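Local coordinates for protein metal-dependent hydrolase (PDB 2F6K) that probably acts as a manganese-dependent decarboxylase of the amidohydrolase superfamily, related to the enzyme that decarboxylates aminocarboxymuconate semialdehyde in tryptophan breakdown, at residues V61-K66 with I70-A75. Residues are numbered along the deposited sequence; the frame is centred on the assembly and turned at random.
Sequences VNFGDK and IRLVEA
Val61 packs against Leu72 and Val73 in the amidohydrolase TIM barrel, where the loop after strand 49-55 folds back on helix 66-86. The pairing illustrates how a loop can pack against an early turn of the helix it leads into. Its dense part is apolar. Leu72 CD1 touches two loop side chains, 3.9 Å from Val61 CB and equally near CE2 of Phe63, which it meets at the edge of the ring, close to its plane. With CG anti to its carbonyl carbon (chi1 -57°), Phe63 swings this edge toward the leucine, while its ring also stacks with His22 of helix 13-22. Ala18 of the same helix touches both Phe63 and Leu72.

The looser side lies at the start of helix 66-86. Here Asp65 occupies the N-cap, OD1 accepting a hydrogen bond from Glu68 N. The extended side chain of Lys66 runs alongside Ile70 in the same direction, with CE 4.1 Å from Ile70 CD1, and its NZ, which is hydrogen-bonded, also makes long, weak ion pairs with Asp104 and with Glu138 of a second subunit. Beside this single side-chain approach, the first helical turn is closed by a nearly straight bond (167° at the hydrogen) from Ile70 N to Lys66 O, 3.0 Å long. At the dense end, Val61 CG2 lies 3.7 Å from Val73 CG2.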
# COMPACT_ATOMS: atom_id res chain seq x y z
N VAL A 61 -18.08 -4.10 9.90
CA VAL A 61 -17.65 -4.92 11.03
C VAL A 61 -16.78 -6.12 10.70
O VAL A 61 -17.02 -7.22 11.19
CB VAL A 61 -18.86 -5.40 11.84
CG1 VAL A 61 -19.44 -4.25 12.62
CG2 VAL A 61 -19.91 -6.00 10.91
N ASN A 62 -15.76 -5.90 9.89
CA ASN A 62 -14.82 -6.97 9.54
C ASN A 62 -13.49 -6.59 10.18
O ASN A 62 -12.73 -5.80 9.62
CB ASN A 62 -14.66 -7.05 8.02
CG ASN A 62 -13.52 -7.98 7.60
OD1 ASN A 62 -13.21 -8.07 6.41
ND2 ASN A 62 -12.91 -8.67 8.56
N PHE A 63 -13.20 -7.16 11.34
CA PHE A 63 -11.95 -6.86 12.04
C PHE A 63 -10.95 -8.00 12.01
O PHE A 63 -9.94 -7.95 12.72
CB PHE A 63 -12.24 -6.47 13.49
CG PHE A 63 -13.18 -5.31 13.63
CD1 PHE A 63 -12.81 -4.05 13.17
CD2 PHE A 63 -14.45 -5.48 14.18
CE1 PHE A 63 -13.69 -2.97 13.25
CE2 PHE A 63 -15.34 -4.41 14.27
CZ PHE A 63 -14.96 -3.16 13.80
N GLY A 64 -11.21 -9.01 11.19
CA GLY A 64 -10.28 -10.13 11.10
C GLY A 64 -10.72 -11.37 11.86
O GLY A 64 -10.08 -12.42 11.78
N ASP A 65 -11.82 -11.25 12.60
CA ASP A 65 -12.36 -12.37 13.37
C ASP A 65 -13.73 -12.73 12.78
O ASP A 65 -14.71 -11.98 12.94
CB ASP A 65 -12.49 -11.98 14.85
CG ASP A 65 -12.93 -13.12 15.74
OD1 ASP A 65 -13.82 -13.91 15.34
OD2 ASP A 65 -12.40 -13.23 16.86
N LYS A 66 -13.81 -13.87 12.11
CA LYS A 66 -15.06 -14.32 11.49
C LYS A 66 -16.24 -14.45 12.44
O LYS A 66 -17.31 -13.88 12.20
CB LYS A 66 -14.85 -15.66 10.78
CG LYS A 66 -16.08 -16.12 10.03
CD LYS A 66 -15.83 -17.42 9.30
CE LYS A 66 -17.11 -17.94 8.67
NZ LYS A 66 -16.97 -19.35 8.26
N ILE A 70 -19.72 -12.18 12.30
CA ILE A 70 -21.05 -12.77 12.20
C ILE A 70 -21.92 -12.41 13.40
O ILE A 70 -23.14 -12.26 13.28
CB ILE A 70 -20.94 -14.30 12.08
CG1 ILE A 70 -20.40 -14.66 10.69
CG2 ILE A 70 -22.29 -14.95 12.31
CD1 ILE A 70 -20.29 -16.13 10.42
N ARG A 71 -21.29 -12.27 14.55
CA ARG A 71 -21.99 -11.94 15.78
C ARG A 71 -22.40 -10.47 15.75
O ARG A 71 -23.53 -10.12 16.12
CB ARG A 71 -21.05 -12.23 16.96
CG ARG A 71 -21.67 -12.21 18.33
CD ARG A 71 -20.65 -12.63 19.38
NE ARG A 71 -19.50 -11.73 19.44
CZ ARG A 71 -19.56 -10.42 19.67
NH1 ARG A 71 -20.74 -9.82 19.87
NH2 ARG A 71 -18.45 -9.70 19.71
N LEU A 72 -21.51 -9.60 15.28
CA LEU A 72 -21.80 -8.18 15.22
C LEU A 72 -22.90 -7.88 14.22
O LEU A 72 -23.78 -7.06 14.49
CB LEU A 72 -20.53 -7.40 14.87
CG LEU A 72 -19.50 -7.35 16.00
CD1 LEU A 72 -18.23 -6.63 15.54
CD2 LEU A 72 -20.10 -6.64 17.21
N VAL A 73 -22.85 -8.55 13.07
CA VAL A 73 -23.86 -8.37 12.04
C VAL A 73 -25.23 -8.80 12.59
O VAL A 73 -26.22 -8.10 12.42
CB VAL A 73 -23.54 -9.20 10.78
CG1 VAL A 73 -24.75 -9.23 9.86
CG2 VAL A 73 -22.36 -8.60 10.06
N GLU A 74 -25.27 -9.95 13.26
CA GLU A 74 -26.52 -10.45 13.83
C GLU A 74 -27.07 -9.51 14.90
O GLU A 74 -28.28 -9.31 15.00
CB GLU A 74 -26.33 -11.86 14.40
CG GLU A 74 -25.92 -12.89 13.36
CD GLU A 74 -25.86 -14.32 13.89
OE1 GLU A 74 -25.39 -14.52 15.04
OE2 GLU A 74 -26.26 -15.25 13.15
N ALA A 75 -26.18 -8.92 15.70
CA ALA A 75 -26.62 -8.00 16.75
C ALA A 75 -27.17 -6.71 16.13
O ALA A 75 -28.10 -6.11 16.66
CB ALA A 75 -25.47 -7.68 17.69